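PDB 4R1D: uncharacterized protein from Pseudomonas aeruginosa PAO1, which binds calcium and is probably a lipase effector, Tle4, of the H2 type VI secretion system, here in complex with its inhibitor Tli4. Local coordinates for residues H293-Y298 against L378-N383; E312-V317 against Q385-S390. One frame throughout, in Å; residues are numbered along the deposited sequence.

Contact 1 of 2, residues H293-Y298 against L378-N383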
loop_
_atom_site.group_PDB
_atom_site.type_symbol
_atom_site.label_atom_id
_atom_site.label_comp_id
_atom_site.label_asym_id
_atom_site.label_seq_id
_atom_site.Cartn_x
_atom_site.Cartn_y
_atom_site.Cartn_z
ATOM N N HIS A 293 5.658 12.197 9.019
ATOM C CA HIS A 293 5.122 12.193 7.664
ATOM C C HIS A 293 3.690 12.709 7.583
ATOM O O HIS A 293 3.365 13.463 6.673
ATOM C CB HIS A 293 5.266 10.802 7.039
ATOM C CG HIS A 293 6.682 10.322 7.015
ATOM N ND1 HIS A 293 7.026 8.993 6.893
ATOM C CD2 HIS A 293 7.845 11.004 7.124
ATOM C CE1 HIS A 293 8.343 8.879 6.913
ATOM N NE2 HIS A 293 8.865 10.086 7.055
ATOM N N MET A 294 2.853 12.326 8.545
ATOM C CA MET A 294 1.474 12.770 8.563
ATOM C C MET A 294 1.343 14.254 8.885
ATOM O O MET A 294 0.392 14.896 8.458
ATOM C CB MET A 294 0.637 11.931 9.537
ATOM C CG MET A 294 0.431 10.494 9.056
ATOM S SD MET A 294 -0.687 9.560 10.109
ATOM C CE MET A 294 -2.237 10.314 9.611
ATOM N N ARG A 295 2.291 14.800 9.636
ATOM C CA ARG A 295 2.212 16.224 9.969
ATOM C C ARG A 295 3.013 17.130 9.024
ATOM O O ARG A 295 2.717 18.328 8.926
ATOM C CB ARG A 295 2.622 16.472 11.433
ATOM C CG ARG A 295 1.677 15.872 12.479
ATOM C CD ARG A 295 0.278 16.412 12.326
ATOM N NE ARG A 295 0.255 17.871 12.409
ATOM C CZ ARG A 295 0.140 18.550 13.551
ATOM N NH1 ARG A 295 0.033 17.905 14.702
ATOM N NH2 ARG A 295 0.117 19.879 13.539
ATOM N N CYS A 296 3.998 16.576 8.312
ATOM C CA CYS A 296 4.918 17.405 7.517
ATOM C C CYS A 296 5.074 17.011 6.051
ATOM O O CYS A 296 5.713 17.739 5.293
ATOM C CB CYS A 296 6.329 17.384 8.116
ATOM S SG CYS A 296 6.445 17.793 9.866
ATOM N N GLY A 297 4.552 15.849 5.671
ATOM C CA GLY A 297 4.860 15.268 4.371
ATOM C C GLY A 297 6.147 14.466 4.417
ATOM O O GLY A 297 6.916 14.557 5.372
ATOM N N TYR A 298 6.396 13.657 3.388
ATOM C CA TYR A 298 7.687 12.999 3.270
ATOM C C TYR A 298 8.757 14.013 2.871
ATOM O O TYR A 298 8.451 15.024 2.250
ATOM C CB TYR A 298 7.629 11.875 2.233
ATOM C CG TYR A 298 6.927 10.647 2.749
ATOM C CD1 TYR A 298 5.544 10.636 2.954
ATOM C CD2 TYR A 298 7.645 9.502 3.050
ATOM C CE1 TYR A 298 4.912 9.504 3.443
ATOM C CE2 TYR A 298 7.020 8.377 3.539
ATOM C CZ TYR A 298 5.664 8.381 3.732
ATOM O OH TYR A 298 5.060 7.249 4.235
ATOM N N LEU A 378 -2.078 13.552 16.053
ATOM C CA LEU A 378 -1.659 12.978 14.773
ATOM C C LEU A 378 -2.436 13.598 13.615
ATOM O O LEU A 378 -1.870 13.904 12.562
ATOM C CB LEU A 378 -1.900 11.480 14.790
ATOM C CG LEU A 378 -1.357 10.739 13.569
ATOM C CD1 LEU A 378 0.164 10.827 13.538
ATOM C CD2 LEU A 378 -1.817 9.282 13.627
ATOM N N VAL A 379 -3.740 13.750 13.815
ATOM C CA VAL A 379 -4.595 14.469 12.885
ATOM C C VAL A 379 -5.314 15.598 13.617
ATOM O O VAL A 379 -6.461 15.449 14.047
ATOM C CB VAL A 379 -5.614 13.544 12.209
ATOM C CG1 VAL A 379 -6.373 14.303 11.123
ATOM C CG2 VAL A 379 -4.907 12.344 11.620
ATOM N N PRO A 380 -4.625 16.735 13.771
ATOM C CA PRO A 380 -5.243 17.893 14.422
ATOM C C PRO A 380 -6.489 18.308 13.656
ATOM O O PRO A 380 -6.698 17.915 12.497
ATOM C CB PRO A 380 -4.169 18.975 14.314
ATOM C CG PRO A 380 -3.301 18.548 13.161
ATOM C CD PRO A 380 -3.293 17.043 13.220
ATOM N N GLU A 381 -7.327 19.093 14.312
ATOM C CA GLU A 381 -8.567 19.546 13.711
ATOM C C GLU A 381 -8.331 20.175 12.337
ATOM O O GLU A 381 -9.127 19.992 11.409
ATOM C CB GLU A 381 -9.255 20.549 14.650
ATOM C CG GLU A 381 -10.724 20.743 14.342
ATOM C CD GLU A 381 -11.510 19.449 14.490
ATOM O OE1 GLU A 381 -11.671 18.979 15.638
ATOM O OE2 GLU A 381 -11.954 18.894 13.460
ATOM N N GLN A 382 -7.233 20.909 12.198
ATOM C CA GLN A 382 -6.938 21.573 10.935
ATOM C C GLN A 382 -6.827 20.571 9.785
ATOM O O GLN A 382 -6.935 20.954 8.625
ATOM C CB GLN A 382 -5.636 22.372 11.024
ATOM C CG GLN A 382 -4.413 21.513 11.334
ATOM C CD GLN A 382 -3.116 22.196 10.961
ATOM O OE1 GLN A 382 -2.659 23.113 11.648
ATOM N NE2 GLN A 382 -2.513 21.753 9.865
ATOM N N ASN A 383 -6.593 19.301 10.113
ATOM C CA ASN A 383 -6.345 18.286 9.083
ATOM C C ASN A 383 -7.500 17.299 8.899
ATOM O O ASN A 383 -7.389 16.344 8.123
ATOM C CB ASN A 383 -5.036 17.526 9.361
ATOM C CG ASN A 383 -3.800 18.374 9.091
ATOM O OD1 ASN A 383 -3.896 19.468 8.518
ATOM N ND2 ASN A 383 -2.631 17.873 9.491
HETATM O O HOH W 1 -2.591 14.999 10.070
HETATM O O HOH W 2 0.165 19.305 9.906
#

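Contact 2 of 2, residues E312-V317 against Q385-S390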
loop_
_atom_site.group_PDB
_atom_site.type_symbol
_atom_site.label_atom_id
_atom_site.label_comp_id
_atom_site.label_asym_id
_atom_site.label_seq_id
_atom_site.Cartn_x
_atom_site.Cartn_y
_atom_site.Cartn_z
ATOM N N GLU A 312 -1.551 15.697 2.089
ATOM C CA GLU A 312 -1.379 14.637 1.094
ATOM C C GLU A 312 -1.153 13.284 1.752
ATOM O O GLU A 312 -1.765 12.289 1.382
ATOM C CB GLU A 312 -0.226 14.975 0.147
ATOM C CG GLU A 312 -0.593 16.131 -0.775
ATOM C CD GLU A 312 0.489 16.490 -1.777
ATOM O OE1 GLU A 312 1.587 15.903 -1.742
ATOM O OE2 GLU A 312 0.240 17.398 -2.591
ATOM N N VAL A 313 -0.278 13.249 2.745
ATOM C CA VAL A 313 0.016 11.986 3.401
ATOM C C VAL A 313 -1.178 11.537 4.211
ATOM O O VAL A 313 -1.564 10.374 4.176
ATOM C CB VAL A 313 1.221 12.114 4.340
ATOM C CG1 VAL A 313 1.438 10.796 5.093
ATOM C CG2 VAL A 313 2.463 12.494 3.549
ATOM N N THR A 314 -1.761 12.472 4.956
ATOM C CA THR A 314 -2.862 12.144 5.844
ATOM C C THR A 314 -4.070 11.597 5.078
ATOM O O THR A 314 -4.733 10.687 5.548
ATOM C CB THR A 314 -3.252 13.373 6.684
ATOM O OG1 THR A 314 -2.165 13.691 7.568
ATOM C CG2 THR A 314 -4.497 13.088 7.506
ATOM N N ALA A 315 -4.324 12.136 3.889
ATOM C CA ALA A 315 -5.452 11.690 3.073
ATOM C C ALA A 315 -5.384 10.201 2.747
ATOM O O ALA A 315 -6.409 9.538 2.626
ATOM C CB ALA A 315 -5.526 12.494 1.776
ATOM N N ILE A 316 -4.172 9.697 2.563
ATOM C CA ILE A 316 -3.992 8.276 2.279
ATOM C C ILE A 316 -3.807 7.437 3.555
ATOM O O ILE A 316 -4.559 6.479 3.805
ATOM C CB ILE A 316 -2.842 8.078 1.282
ATOM C CG1 ILE A 316 -3.103 8.908 0.025
ATOM C CG2 ILE A 316 -2.678 6.600 0.932
ATOM C CD1 ILE A 316 -1.921 8.963 -0.914
ATOM N N VAL A 317 -2.840 7.819 4.384
ATOM C CA VAL A 317 -2.469 6.999 5.525
ATOM C C VAL A 317 -3.599 6.853 6.541
ATOM O O VAL A 317 -3.814 5.775 7.079
ATOM C CB VAL A 317 -1.195 7.559 6.210
ATOM C CG1 VAL A 317 -0.873 6.784 7.482
ATOM C CG2 VAL A 317 -0.018 7.502 5.234
ATOM N N GLN A 385 -10.152 17.791 7.372
ATOM C CA GLN A 385 -10.670 17.979 6.019
ATOM C C GLN A 385 -10.086 16.952 5.065
ATOM O O GLN A 385 -10.671 16.661 4.026
ATOM C CB GLN A 385 -10.327 19.379 5.511
ATOM C CG GLN A 385 -8.834 19.696 5.561
ATOM C CD GLN A 385 -8.508 21.092 5.058
ATOM O OE1 GLN A 385 -9.045 21.543 4.049
ATOM N NE2 GLN A 385 -7.628 21.784 5.768
ATOM N N TYR A 386 -8.932 16.400 5.428
ATOM C CA TYR A 386 -8.242 15.453 4.547
ATOM C C TYR A 386 -8.696 14.004 4.726
ATOM O O TYR A 386 -8.379 13.140 3.897
ATOM C CB TYR A 386 -6.733 15.580 4.728
ATOM C CG TYR A 386 -6.210 16.956 4.373
ATOM C CD1 TYR A 386 -6.242 17.405 3.060
ATOM C CD2 TYR A 386 -5.680 17.802 5.343
ATOM C CE1 TYR A 386 -5.758 18.648 2.713
ATOM C CE2 TYR A 386 -5.184 19.061 5.001
ATOM C CZ TYR A 386 -5.231 19.479 3.686
ATOM O OH TYR A 386 -4.754 20.723 3.314
ATOM N N LEU A 387 -9.439 13.724 5.794
ATOM C CA LEU A 387 -9.844 12.337 6.070
ATOM C C LEU A 387 -10.761 11.758 4.984
ATOM O O LEU A 387 -10.628 10.590 4.590
ATOM C CB LEU A 387 -10.524 12.239 7.436
ATOM C CG LEU A 387 -9.625 12.611 8.616
ATOM C CD1 LEU A 387 -10.452 12.749 9.903
ATOM C CD2 LEU A 387 -8.524 11.566 8.784
ATOM N N ASP A 388 -11.701 12.573 4.521
ATOM C CA ASP A 388 -12.612 12.176 3.453
ATOM C C ASP A 388 -12.909 13.417 2.623
ATOM O O ASP A 388 -13.657 14.299 3.040
ATOM C CB ASP A 388 -13.906 11.591 4.022
ATOM C CG ASP A 388 -14.834 11.036 2.940
ATOM O OD1 ASP A 388 -14.642 11.350 1.746
ATOM O OD2 ASP A 388 -15.758 10.277 3.292
ATOM N N MET A 389 -12.309 13.495 1.445
ATOM C CA MET A 389 -12.449 14.685 0.625
ATOM C C MET A 389 -13.597 14.572 -0.379
ATOM O O MET A 389 -13.768 15.441 -1.226
ATOM C CB MET A 389 -11.128 14.981 -0.083
ATOM C CG MET A 389 -9.950 15.137 0.889
ATOM S SD MET A 389 -8.431 15.727 0.114
ATOM C CE MET A 389 -7.835 14.223 -0.666
ATOM N N SER A 390 -14.403 13.523 -0.256
ATOM C CA SER A 390 -15.361 13.183 -1.312
ATOM C C SER A 390 -16.587 14.092 -1.356
ATOM O O SER A 390 -17.260 14.200 -2.383
ATOM C CB SER A 390 -15.791 11.714 -1.212
ATOM O OG SER A 390 -16.645 11.495 -0.099
#

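Contact 1 of 2, residues H293-Y298 against L378-N383
Met-294 and Leu-378 make the apolar half of this contact. The Met-294 chain bends at its last torsion (chi3 74°), which sets SD against the Leu-378 fork, 3.7 Å from Leu-378 CD2, and turns CE toward Val-379, 3.9 Å from Val-379 CG2. Leu-378 reaches back with CG anti to its backbone N (chi1 -173°), although its CB points away from the helix.

Arg-295 supplies the flat surface. Pro-380 CG sits over the centre of one guanidinium face, 3.5 Å from Arg-295 CZ, while Arg-295 CD rests 3.3 Å from Leu-378 O. Elsewhere the group is held by a salt bridge from NH2 to Asp-461 and a hydrogen bond from NH1 to Trp-375 O. In this alpha/beta hydrolase, helix 289-296 follows strand 274-280 of the central parallel sheet and ends at Cys-296; Gly-297 leaves helical geometry with a positive phi (85°).

No direct hydrogen bond crosses the contact; its polar links run through two waters. One lies 2.8 Å from Leu-378 O and 2.9 Å from Asn-383 ND2, with a weak bond to Met-294 O. The second accepts from Arg-295 NE, in the guanidinium plane, and from Asn-383 ND2; Arg-295 O, 2.9 Å from this water, competes with other acceptors for its protons.

Contact 2 of 2, residues E312-V317 against Q385-S390
Ala-315 and Tyr-386 bring the two backbones close, with their CA atoms 4.9 Å apart. The small alanine lets the loop come up to the helix: Tyr-386 O lies 3.4 Å from Ala-315 CA in a CA-H...O contact, with 146° at the hydrogen, and 3.6 Å from Ala-315 CB. The same methyl group meets Met-389 CE at 3.8 Å, the methionine chain bending at chi3 (-78°) to bring its end over. Gln-103 ties this part together from outside, its NE2 bonding both Ala-315 O and Tyr-386 O and its OE1 accepting from Met-389 N.

Helix 310-317 here packs against an irregular loop that leads into helix 400-421, part of the long insertion between two neighbouring strands of the alpha/beta hydrolase sheet. Away from Ala-315 the fit is looser. Thr-314 CG2 stays 4.4 Å from Tyr-386 CB and 4.5 Å from Leu-387 CD2, and the Thr-314 hydroxyl bonds Ala-310 O within its own helix. The Tyr-386 ring leads away from the helix, Gln-385 CG over one face toward the rim and OH bonded to Glu-463. Farther out, on the more exposed side, Asp-388 OD1 accepts from Ser-390 N (3.0 Å), forming an Asx turn, and from Ser-390 OG (2.7 Å). Met-389 also packs on Leu-188 of the other protein chain of the complex.

Followed from the N terminus, the chain first lays down three strands of the parallel sheet, then leaves its fourth, 274-280, for helix 289-296 and helix 310-317, and passes strands 339-342 and 358-359 and helix 365-370 before reaching the loop that carries both second segments. Contact 1 closes a loop with 79 residues between its segments, contact 2 one with 67. The two cross, because residues 312-317 lie within the first loop, whereas residues 385-390 come after it has closed. Their centres are 10 Å apart, and Met-294 packs on Thr-314 and Val-317 between them. Together they tie two successive helices to a single loop ahead of helix 400-421, which precedes sheet strand 427-432.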